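Response regulator aspartate phosphatase I (Bacillus subtilis subsp. subtilis, PDB 4I1A) dephosphorylates the sporulation phosphotransferase Spo0F and activates excision and transfer of the mobile element ICEBs1 by inactivating its repressor ImmR. Local coordinates at residues D346-H349 / E350-N353; L354-S357 / N358-R362; T159-S162 / M163-N167; N167-L170 / K171-E175. All blocks are in the same frame, centred on the assembly; numbering follows the deposited sequence.

Contact 1 of 4, residues D346-H349 / E350-N353; sequences DYFH and EQGN
Y347 and Q351, one helical turn apart, make the main side-chain contact at the C-terminal end of helix 334-351. CG of Q351 sits over one face of the tyrosine ring, 4.1 Å from Y347 CE1; beyond it the flat amide, its plane turned 44° from the ring, continues alongside the ring. A long, flexible glutamine suits a surface site where methylenes can cover an aromatic face. F348 is the buried member. Its ring packs on L356 and its CB on S357 of helix 354-373, and F348 CB also meets the backbone O of N353 at 3.7 Å. On the solvent side, E350 OE2 lies in the plane of the H349 ring at its edge, 3.8 Å from H349 CD2.

The backbone bonds change character along the turn. E350 N reaches D346 O at 2.9 Å, and Q351 N reaches Y347 O at 3.2 Å, both ordinary helical links. Then a Schellman motif closes the helix: N353 N bonds to F348 O at 2.9 Å, while G352 N bonds to H349 O at 3.0 Å from above the carbonyl plane. G352 has a positive phi of 84°, where a CB would jam against the preceding carbonyl oxygen. Glycine thus lets the chain turn, and the two capping bonds satisfy carbonyls that the ending helix would otherwise leave without a helical donor.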
loop_
_atom_site.group_PDB
_atom_site.type_symbol
_atom_site.label_atom_id
_atom_site.label_comp_id
_atom_site.label_asym_id
_atom_site.label_seq_id
_atom_site.Cartn_x
_atom_site.Cartn_y
_atom_site.Cartn_z
ATOM N N ASP A 346 15.915 6.851 12.137
ATOM C CA ASP A 346 15.760 8.314 12.202
ATOM C C ASP A 346 15.420 8.760 13.621
ATOM O O ASP A 346 16.003 9.703 14.164
ATOM C CB ASP A 346 14.690 8.834 11.229
ATOM C CG ASP A 346 15.111 8.722 9.770
ATOM O OD1 ASP A 346 16.298 8.418 9.503
ATOM O OD2 ASP A 346 14.249 8.927 8.890
ATOM N N TYR A 347 14.475 8.048 14.212
ATOM C CA TYR A 347 14.010 8.311 15.560
ATOM C C TYR A 347 15.138 8.278 16.600
ATOM O O TYR A 347 15.226 9.159 17.454
ATOM C CB TYR A 347 12.887 7.322 15.918
ATOM C CG TYR A 347 12.451 7.393 17.359
ATOM C CD1 TYR A 347 13.110 6.661 18.344
ATOM C CD2 TYR A 347 11.396 8.207 17.742
ATOM C CE1 TYR A 347 12.719 6.732 19.666
ATOM C CE2 TYR A 347 11.009 8.293 19.068
ATOM C CZ TYR A 347 11.668 7.549 20.025
ATOM O OH TYR A 347 11.269 7.618 21.353
ATOM N N PHE A 348 15.991 7.263 16.533
ATOM C CA PHE A 348 17.119 7.169 17.455
ATOM C C PHE A 348 18.180 8.236 17.165
ATOM O O PHE A 348 18.863 8.713 18.080
ATOM C CB PHE A 348 17.731 5.760 17.444
ATOM C CG PHE A 348 16.870 4.725 18.118
ATOM C CD1 PHE A 348 16.258 5.001 19.329
ATOM C CD2 PHE A 348 16.632 3.495 17.515
ATOM C CE1 PHE A 348 15.436 4.055 19.949
ATOM C CE2 PHE A 348 15.820 2.554 18.123
ATOM C CZ PHE A 348 15.219 2.836 19.341
ATOM N N HIS A 349 18.310 8.617 15.900
ATOM C CA HIS A 349 19.180 9.730 15.553
ATOM C C HIS A 349 18.688 11.021 16.218
ATOM O O HIS A 349 19.473 11.759 16.809
ATOM C CB HIS A 349 19.260 9.900 14.040
ATOM C CG HIS A 349 19.967 11.142 13.615
ATOM N ND1 HIS A 349 21.323 11.177 13.339
ATOM C CD2 HIS A 349 19.518 12.406 13.419
ATOM C CE1 HIS A 349 21.669 12.404 12.997
ATOM N NE2 HIS A 349 20.589 13.168 13.038
ATOM N N GLU A 350 17.381 11.272 16.155
ATOM C CA GLU A 350 16.816 12.476 16.758
ATOM C C GLU A 350 17.008 12.491 18.265
ATOM O O GLU A 350 17.150 13.554 18.853
ATOM C CB GLU A 350 15.334 12.638 16.395
ATOM C CG GLU A 350 15.096 13.032 14.940
ATOM C CD GLU A 350 15.760 14.358 14.565
ATOM O OE1 GLU A 350 15.750 15.299 15.395
ATOM O OE2 GLU A 350 16.286 14.457 13.433
ATOM N N GLN A 351 17.037 11.309 18.877
ATOM C CA GLN A 351 17.269 11.179 20.314
ATOM C C GLN A 351 18.744 11.298 20.706
ATOM O O GLN A 351 19.059 11.471 21.878
ATOM C CB GLN A 351 16.747 9.835 20.822
ATOM C CG GLN A 351 15.237 9.721 20.905
ATOM C CD GLN A 351 14.806 8.567 21.793
ATOM O OE1 GLN A 351 15.541 7.592 21.964
ATOM N NE2 GLN A 351 13.620 8.680 22.379
ATOM N N GLY A 352 19.644 11.191 19.736
ATOM C CA GLY A 352 21.062 11.179 20.037
ATOM C C GLY A 352 21.604 9.810 20.430
ATOM O O GLY A 352 22.702 9.720 20.989
ATOM N N ASN A 353 20.838 8.751 20.164
ATOM C CA ASN A 353 21.306 7.370 20.357
ATOM C C ASN A 353 21.921 6.848 19.054
ATOM O O ASN A 353 21.274 6.114 18.277
ATOM C CB ASN A 353 20.160 6.440 20.782
ATOM C CG ASN A 353 19.436 6.922 22.030
ATOM O OD1 ASN A 353 18.205 7.049 22.054
ATOM N ND2 ASN A 353 20.194 7.199 23.071
#

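Contact 2 of 4, residues L354-S357 / N358-R362; sequences LMLS and NEYYR
The first two turns of helix 354-373, within the predicted sixth TPR, bring L354-S357 against N358-R362, with S357 and Y361 meeting on the face turned to helix 334-351. A chi1 of -176° carries the serine OG away from the backbone N and sets it beside the Y361 ring, 3.1 Å from Y361 CE2. That oxygen is hydrogen-bonded to the backbone O of A345, so a small hydroxyl residue can be buried here with its polar atom satisfied. Y361 combines an apolar ring, packed on A345, with a phenol OH hydrogen-bonded to D346 OD1. Tyrosine thus spans the gap between the two helices and ends on a carboxylate.

L356 and Y360 run side by side in the same direction, and their nearest carbons, L356 CD2 and Y360 CE2, are 4.2 Å apart. L356 O also lies at the edge of the Y360 ring, near its plane, 3.3 Å from Y360 CD2. Large and buried, the ring reaches I321 and K322 of helix 318-330, two helices earlier in the chain.

Regular i to i+4 bonds hold the spacing: N358 N to L354 O is 2.8 Å, and Y361 N to S357 O is 3.0 Å. S357 O also receives a weak bond from Y360 N. A small serine and large tyrosines directed at the preceding helix, in a helix paired with its predecessor, are in keeping with a tetratricopeptide repeat.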
loop_
_atom_site.group_PDB
_atom_site.type_symbol
_atom_site.label_atom_id
_atom_site.label_comp_id
_atom_site.label_asym_id
_atom_site.label_seq_id
_atom_site.Cartn_x
_atom_site.Cartn_y
_atom_site.Cartn_z
ATOM N N LEU A 354 23.164 7.248 18.811
ATOM C CA LEU A 354 23.827 7.020 17.521
ATOM C C LEU A 354 24.170 5.553 17.234
ATOM O O LEU A 354 24.100 5.095 16.084
ATOM C CB LEU A 354 25.074 7.897 17.415
ATOM C CG LEU A 354 24.906 9.200 16.617
ATOM C CD1 LEU A 354 23.520 9.828 16.806
ATOM C CD2 LEU A 354 26.003 10.195 16.966
ATOM N N MET A 355 24.531 4.820 18.279
ATOM C CA MET A 355 24.876 3.412 18.140
ATOM C C MET A 355 23.653 2.615 17.683
ATOM O O MET A 355 23.724 1.831 16.723
ATOM C CB MET A 355 25.441 2.878 19.462
ATOM C CG MET A 355 26.603 1.932 19.298
ATOM S SD MET A 355 27.344 1.545 20.885
ATOM C CE MET A 355 27.780 -0.175 20.643
ATOM N N LEU A 356 22.524 2.846 18.347
ATOM C CA LEU A 356 21.274 2.190 17.979
ATOM C C LEU A 356 20.854 2.614 16.585
ATOM O O LEU A 356 20.433 1.798 15.768
ATOM C CB LEU A 356 20.168 2.570 18.962
ATOM C CG LEU A 356 19.815 1.621 20.102
ATOM C CD1 LEU A 356 18.779 2.275 21.021
ATOM C CD2 LEU A 356 19.285 0.298 19.555
ATOM N N SER A 357 20.948 3.912 16.333
ATOM C CA SER A 357 20.590 4.489 15.045
ATOM C C SER A 357 21.408 3.867 13.913
ATOM O O SER A 357 20.865 3.563 12.858
ATOM C CB SER A 357 20.816 6.012 15.085
ATOM O OG SER A 357 20.395 6.639 13.886
ATOM N N ASN A 358 22.713 3.683 14.134
ATOM C CA ASN A 358 23.566 3.018 13.147
ATOM C C ASN A 358 23.172 1.570 12.877
ATOM O O ASN A 358 23.186 1.126 11.724
ATOM C CB ASN A 358 25.032 3.085 13.558
ATOM C CG ASN A 358 25.702 4.364 13.108
ATOM O OD1 ASN A 358 25.036 5.366 12.791
ATOM N ND2 ASN A 358 27.026 4.346 13.085
ATOM N N GLU A 359 22.824 0.847 13.945
ATOM C CA GLU A 359 22.395 -0.546 13.844
ATOM C C GLU A 359 21.218 -0.683 12.909
ATOM O O GLU A 359 21.145 -1.618 12.123
ATOM C CB GLU A 359 22.032 -1.105 15.223
ATOM C CG GLU A 359 21.227 -2.404 15.182
ATOM C CD GLU A 359 21.226 -3.141 16.514
ATOM O OE1 GLU A 359 22.321 -3.350 17.083
ATOM O OE2 GLU A 359 20.131 -3.504 16.996
ATOM N N TYR A 360 20.316 0.284 12.961
ATOM C CA TYR A 360 19.117 0.226 12.145
ATOM C C TYR A 360 19.305 0.768 10.722
ATOM O O TYR A 360 18.623 0.320 9.794
ATOM C CB TYR A 360 17.931 0.869 12.890
ATOM C CG TYR A 360 17.351 -0.095 13.903
ATOM C CD1 TYR A 360 16.473 -1.104 13.500
ATOM C CD2 TYR A 360 17.714 -0.033 15.246
ATOM C CE1 TYR A 360 15.965 -2.007 14.398
ATOM C CE2 TYR A 360 17.200 -0.934 16.170
ATOM C CZ TYR A 360 16.329 -1.921 15.733
ATOM O OH TYR A 360 15.816 -2.830 16.618
ATOM N N TYR A 361 20.238 1.702 10.534
ATOM C CA TYR A 361 20.607 2.106 9.169
ATOM C C TYR A 361 21.266 0.918 8.479
ATOM O O TYR A 361 20.978 0.648 7.307
ATOM C CB TYR A 361 21.528 3.344 9.137
ATOM C CG TYR A 361 20.810 4.648 9.469
ATOM C CD1 TYR A 361 19.655 5.025 8.779
ATOM C CD2 TYR A 361 21.285 5.499 10.474
ATOM C CE1 TYR A 361 18.986 6.221 9.082
ATOM C CE2 TYR A 361 20.622 6.688 10.788
ATOM C CZ TYR A 361 19.467 7.037 10.088
ATOM O OH TYR A 361 18.789 8.194 10.385
ATOM N N ARG A 362 22.108 0.191 9.222
ATOM C CA ARG A 362 22.776 -1.005 8.694
ATOM C C ARG A 362 21.760 -2.038 8.282
ATOM O O ARG A 362 21.907 -2.688 7.253
ATOM C CB ARG A 362 23.727 -1.622 9.722
ATOM C CG ARG A 362 24.958 -0.754 10.024
ATOM C CD ARG A 362 25.995 -1.482 10.872
ATOM N NE ARG A 362 27.298 -1.402 10.231
ATOM C CZ ARG A 362 28.108 -2.430 10.044
ATOM N NH1 ARG A 362 27.766 -3.628 10.481
ATOM N NH2 ARG A 362 29.269 -2.254 9.430
#

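Contact 3 of 4, residues T159-S162 / M163-N167; sequences TYFS and MNYAN
Four successive i to i+4 hydrogen bonds join T159-S162 to M163-N167 in regular helix, from M163 N to T159 O (3.1 Å) through to A166 N to S162 O (2.8 Å). This spacing brings F161 and Y165 onto one side, where F161 CD2 and Y165 CE2 come within 4.3 Å. The tyrosine edge also meets the backbone: F161 O lies in the plane of the Y165 ring, 3.2 Å from CD2, while accepting the amide of the same residue at 3.0 Å. F161 in turn makes an edge-to-face stack with Y153. Y165 packs on V149 and S150 of helix 139-155, and its OH forms a weak hydrogen bond with E130. With an alanine here, F161 and V149 would probably lose one packing partner each, and E130 the weak bond from the phenol.

T159 and M163 lie alongside one another, with T159 CG2 4.0 Å from M163 CE. The methionine chain bends at chi2 and chi3 to bring its methyl back towards the threonine, a flexibility that suits a partly exposed site; M163 also touches L194 of helix 180-196.

S162 faces the crowded interior, where a chi1 of 170° turns OG beside its own carbonyl carbon. There OG is hydrogen-bonded to both N193 ND2 and the backbone O of S150. A buried hydroxyl is therefore satisfied from two neighbouring helices, so this serine ties three helices together by polar bonds.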
loop_
_atom_site.group_PDB
_atom_site.type_symbol
_atom_site.label_atom_id
_atom_site.label_comp_id
_atom_site.label_asym_id
_atom_site.label_seq_id
_atom_site.Cartn_x
_atom_site.Cartn_y
_atom_site.Cartn_z
ATOM N N THR A 159 7.676 -0.130 -12.321
ATOM C CA THR A 159 6.953 1.127 -12.143
ATOM C C THR A 159 6.639 1.832 -13.449
ATOM O O THR A 159 5.536 2.346 -13.630
ATOM C CB THR A 159 7.756 2.092 -11.233
ATOM O OG1 THR A 159 8.084 1.433 -10.004
ATOM C CG2 THR A 159 6.971 3.352 -10.933
ATOM N N TYR A 160 7.609 1.864 -14.357
ATOM C CA TYR A 160 7.420 2.555 -15.628
ATOM C C TYR A 160 6.320 1.904 -16.476
ATOM O O TYR A 160 5.426 2.586 -16.988
ATOM C CB TYR A 160 8.736 2.626 -16.413
ATOM C CG TYR A 160 8.666 3.569 -17.587
ATOM C CD1 TYR A 160 9.011 4.907 -17.445
ATOM C CD2 TYR A 160 8.219 3.133 -18.829
ATOM C CE1 TYR A 160 8.928 5.788 -18.516
ATOM C CE2 TYR A 160 8.133 4.007 -19.908
ATOM C CZ TYR A 160 8.490 5.332 -19.743
ATOM O OH TYR A 160 8.414 6.200 -20.806
ATOM N N PHE A 161 6.390 0.583 -16.621
ATOM C CA PHE A 161 5.412 -0.154 -17.423
ATOM C C PHE A 161 4.012 -0.126 -16.815
ATOM O O PHE A 161 3.023 0.044 -17.522
ATOM C CB PHE A 161 5.866 -1.603 -17.627
ATOM C CG PHE A 161 6.824 -1.780 -18.769
ATOM C CD1 PHE A 161 8.020 -1.089 -18.797
ATOM C CD2 PHE A 161 6.530 -2.642 -19.813
ATOM C CE1 PHE A 161 8.901 -1.251 -19.846
ATOM C CE2 PHE A 161 7.411 -2.811 -20.866
ATOM C CZ PHE A 161 8.599 -2.112 -20.882
ATOM N N SER A 162 3.939 -0.299 -15.502
ATOM C CA SER A 162 2.664 -0.327 -14.807
ATOM C C SER A 162 1.920 0.981 -15.002
ATOM O O SER A 162 0.756 0.993 -15.398
ATOM C CB SER A 162 2.875 -0.594 -13.318
ATOM O OG SER A 162 1.675 -0.397 -12.600
ATOM N N MET A 163 2.607 2.087 -14.746
ATOM C CA MET A 163 1.977 3.396 -14.836
ATOM C C MET A 163 1.578 3.741 -16.266
ATOM O O MET A 163 0.620 4.477 -16.490
ATOM C CB MET A 163 2.886 4.466 -14.243
ATOM C CG MET A 163 2.189 5.784 -13.982
ATOM S SD MET A 163 2.891 6.609 -12.551
ATOM C CE MET A 163 4.607 6.110 -12.662
ATOM N N ASN A 164 2.305 3.199 -17.238
ATOM C CA ASN A 164 1.948 3.395 -18.638
ATOM C C ASN A 164 0.640 2.678 -18.959
ATOM O O ASN A 164 -0.294 3.273 -19.500
ATOM C CB ASN A 164 3.061 2.901 -19.558
ATOM C CG ASN A 164 2.815 3.261 -21.026
ATOM O OD1 ASN A 164 2.023 2.613 -21.717
ATOM N ND2 ASN A 164 3.506 4.294 -21.506
ATOM N N TYR A 165 0.566 1.400 -18.606
ATOM C CA TYR A 165 -0.622 0.612 -18.905
ATOM C C TYR A 165 -1.826 1.052 -18.079
ATOM O O TYR A 165 -2.966 0.915 -18.519
ATOM C CB TYR A 165 -0.346 -0.889 -18.757
ATOM C CG TYR A 165 0.381 -1.460 -19.960
ATOM C CD1 TYR A 165 -0.318 -1.864 -21.095
ATOM C CD2 TYR A 165 1.767 -1.577 -19.972
ATOM C CE1 TYR A 165 0.346 -2.382 -22.204
ATOM C CE2 TYR A 165 2.438 -2.086 -21.077
ATOM C CZ TYR A 165 1.722 -2.486 -22.189
ATOM O OH TYR A 165 2.390 -2.998 -23.281
ATOM N N ALA A 166 -1.567 1.595 -16.895
ATOM C CA ALA A 166 -2.633 2.077 -16.022
ATOM C C ALA A 166 -3.274 3.317 -16.622
ATOM O O ALA A 166 -4.501 3.402 -16.743
ATOM C CB ALA A 166 -2.089 2.382 -14.637
ATOM N N ASN A 167 -2.440 4.276 -17.007
ATOM C CA ASN A 167 -2.940 5.500 -17.630
ATOM C C ASN A 167 -3.769 5.261 -18.891
ATOM O O ASN A 167 -4.793 5.924 -19.096
ATOM C CB ASN A 167 -1.799 6.488 -17.903
ATOM C CG ASN A 167 -1.369 7.234 -16.651
ATOM O OD1 ASN A 167 -2.208 7.710 -15.879
ATOM N ND2 ASN A 167 -0.064 7.331 -16.438
#

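Contact 4 of 4, residues N167-L170 / K171-E175; sequences NRAL and KIFRE
With CG of L170 swung opposite its backbone N (chi1 174°) and the R174 chain bent at chi2 and chi3, the leucine and arginine side chains cross at a slant one turn apart. L170 CD1 meets R174 CG at 3.5 Å and R174 CD at 4.0 Å, while L170 CG lies at the edge of the guanidinium. The arginine lays its methylenes on the buried leucine, while the residue as a whole stays exposed. A serine at L170 would probably open a gap beside the R174 methylenes, leaving that chain freer to turn.

A169 and F173 pair a small residue with a large one: A169 CB is 4.3 Å from F173 CD2. The F173 ring also touches A143 of helix 139-155 and T183 and C186 of helix 180-196, while A169 lies against F146.

F173 N reaches A169 O at 2.9 Å and R174 N reaches L170 O at 3.1 Å. I172 N instead bonds to A169 O at 3.3 Å, from above the carbonyl plane; the oxygen therefore has two donors. A helical segment whose alanine packs on the preceding helix and whose phenylalanine packs on both neighbours fits the stacked antiparallel helices of TPR proteins.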
loop_
_atom_site.group_PDB
_atom_site.type_symbol
_atom_site.label_atom_id
_atom_site.label_comp_id
_atom_site.label_asym_id
_atom_site.label_seq_id
_atom_site.Cartn_x
_atom_site.Cartn_y
_atom_site.Cartn_z
ATOM N N ASN A 167 -2.440 4.276 -17.007
ATOM C CA ASN A 167 -2.940 5.500 -17.630
ATOM C C ASN A 167 -3.769 5.261 -18.891
ATOM O O ASN A 167 -4.793 5.924 -19.096
ATOM C CB ASN A 167 -1.799 6.488 -17.903
ATOM C CG ASN A 167 -1.369 7.234 -16.651
ATOM O OD1 ASN A 167 -2.208 7.710 -15.879
ATOM N ND2 ASN A 167 -0.064 7.331 -16.438
ATOM N N ARG A 168 -3.331 4.320 -19.727
ATOM C CA ARG A 168 -4.051 4.008 -20.966
ATOM C C ARG A 168 -5.445 3.483 -20.652
ATOM O O ARG A 168 -6.411 3.842 -21.317
ATOM C CB ARG A 168 -3.291 2.988 -21.822
ATOM C CG ARG A 168 -2.024 3.513 -22.483
ATOM C CD ARG A 168 -1.540 2.541 -23.550
ATOM N NE ARG A 168 -2.603 2.216 -24.505
ATOM C CZ ARG A 168 -2.766 2.802 -25.690
ATOM N NH1 ARG A 168 -1.928 3.750 -26.093
ATOM N NH2 ARG A 168 -3.768 2.436 -26.484
ATOM N N ALA A 169 -5.542 2.627 -19.637
ATOM C CA ALA A 169 -6.836 2.137 -19.163
ATOM C C ALA A 169 -7.646 3.262 -18.532
ATOM O O ALA A 169 -8.845 3.386 -18.776
ATOM C CB ALA A 169 -6.648 1.007 -18.164
ATOM N N LEU A 170 -6.979 4.070 -17.712
ATOM C CA LEU A 170 -7.607 5.208 -17.050
ATOM C C LEU A 170 -8.222 6.207 -18.030
ATOM O O LEU A 170 -9.399 6.544 -17.906
ATOM C CB LEU A 170 -6.604 5.920 -16.135
ATOM C CG LEU A 170 -7.088 7.224 -15.483
ATOM C CD1 LEU A 170 -8.427 7.024 -14.760
ATOM C CD2 LEU A 170 -6.031 7.781 -14.520
ATOM N N LYS A 171 -7.439 6.670 -19.007
ATOM C CA LYS A 171 -7.918 7.672 -19.969
ATOM C C LYS A 171 -9.169 7.229 -20.736
ATOM O O LYS A 171 -9.885 8.051 -21.310
ATOM C CB LYS A 171 -6.816 8.056 -20.959
ATOM C CG LYS A 171 -6.164 9.406 -20.695
ATOM C CD LYS A 171 -5.265 9.798 -21.864
ATOM C CE LYS A 171 -6.024 9.746 -23.188
ATOM N NZ LYS A 171 -5.168 10.045 -24.371
ATOM N N ILE A 172 -9.426 5.924 -20.738
ATOM C CA ILE A 172 -10.613 5.373 -21.373
ATOM C C ILE A 172 -11.747 5.208 -20.359
ATOM O O ILE A 172 -12.876 5.626 -20.615
ATOM C CB ILE A 172 -10.309 4.016 -22.061
ATOM C CG1 ILE A 172 -9.274 4.199 -23.176
ATOM C CG2 ILE A 172 -11.579 3.382 -22.621
ATOM C CD1 ILE A 172 -8.818 2.893 -23.817
ATOM N N PHE A 173 -11.443 4.608 -19.208
ATOM C CA PHE A 173 -12.449 4.355 -18.169
ATOM C C PHE A 173 -13.169 5.619 -17.675
ATOM O O PHE A 173 -14.363 5.570 -17.360
ATOM C CB PHE A 173 -11.831 3.616 -16.975
ATOM C CG PHE A 173 -11.828 2.113 -17.110
ATOM C CD1 PHE A 173 -12.972 1.432 -17.499
ATOM C CD2 PHE A 173 -10.673 1.375 -16.835
ATOM C CE1 PHE A 173 -12.968 0.040 -17.620
ATOM C CE2 PHE A 173 -10.660 -0.020 -16.951
ATOM C CZ PHE A 173 -11.806 -0.687 -17.340
ATOM N N ARG A 174 -12.441 6.736 -17.608
ATOM C CA ARG A 174 -12.993 8.014 -17.148
ATOM C C ARG A 174 -14.294 8.400 -17.848
ATOM O O ARG A 174 -15.241 8.855 -17.203
ATOM C CB ARG A 174 -11.980 9.149 -17.340
ATOM C CG ARG A 174 -10.706 8.998 -16.554
ATOM C CD ARG A 174 -10.185 10.337 -16.062
ATOM N NE ARG A 174 -10.053 11.311 -17.139
ATOM C CZ ARG A 174 -8.914 11.585 -17.768
ATOM N NH1 ARG A 174 -7.794 10.959 -17.429
ATOM N NH2 ARG A 174 -8.895 12.491 -18.738
ATOM N N GLU A 175 -14.326 8.221 -19.167
ATOM C CA GLU A 175 -15.477 8.595 -19.985
ATOM C C GLU A 175 -16.740 7.829 -19.604
ATOM O O GLU A 175 -17.692 8.409 -19.083
ATOM C CB GLU A 175 -15.166 8.369 -21.464
ATOM C CG GLU A 175 -13.915 9.083 -21.947
ATOM C CD GLU A 175 -13.986 10.590 -21.764
ATOM O OE1 GLU A 175 -14.612 11.266 -22.615
ATOM O OE2 GLU A 175 -13.413 11.096 -20.772
#

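Overall arrangement
Contacts 3 and 4 come first along the chain, as consecutive parts of helix 159-173; they share N167, and their centres are 12 Å apart. Contacts 1 and 2 follow much later, ending helix 334-351 and beginning helix 354-373, with centres 9 Å apart, and touch directly across the turn between those helices. The two pairs do not meet: contacts 2 and 4 have centres about 45 Å apart and lie on opposite sides of the chain's centre. The first pair belongs to the predicted second TPR, the other to the predicted sixth. Together they sample two distant parts of an all-helical repeat array, each built from local turns that present side chains to neighbouring helices.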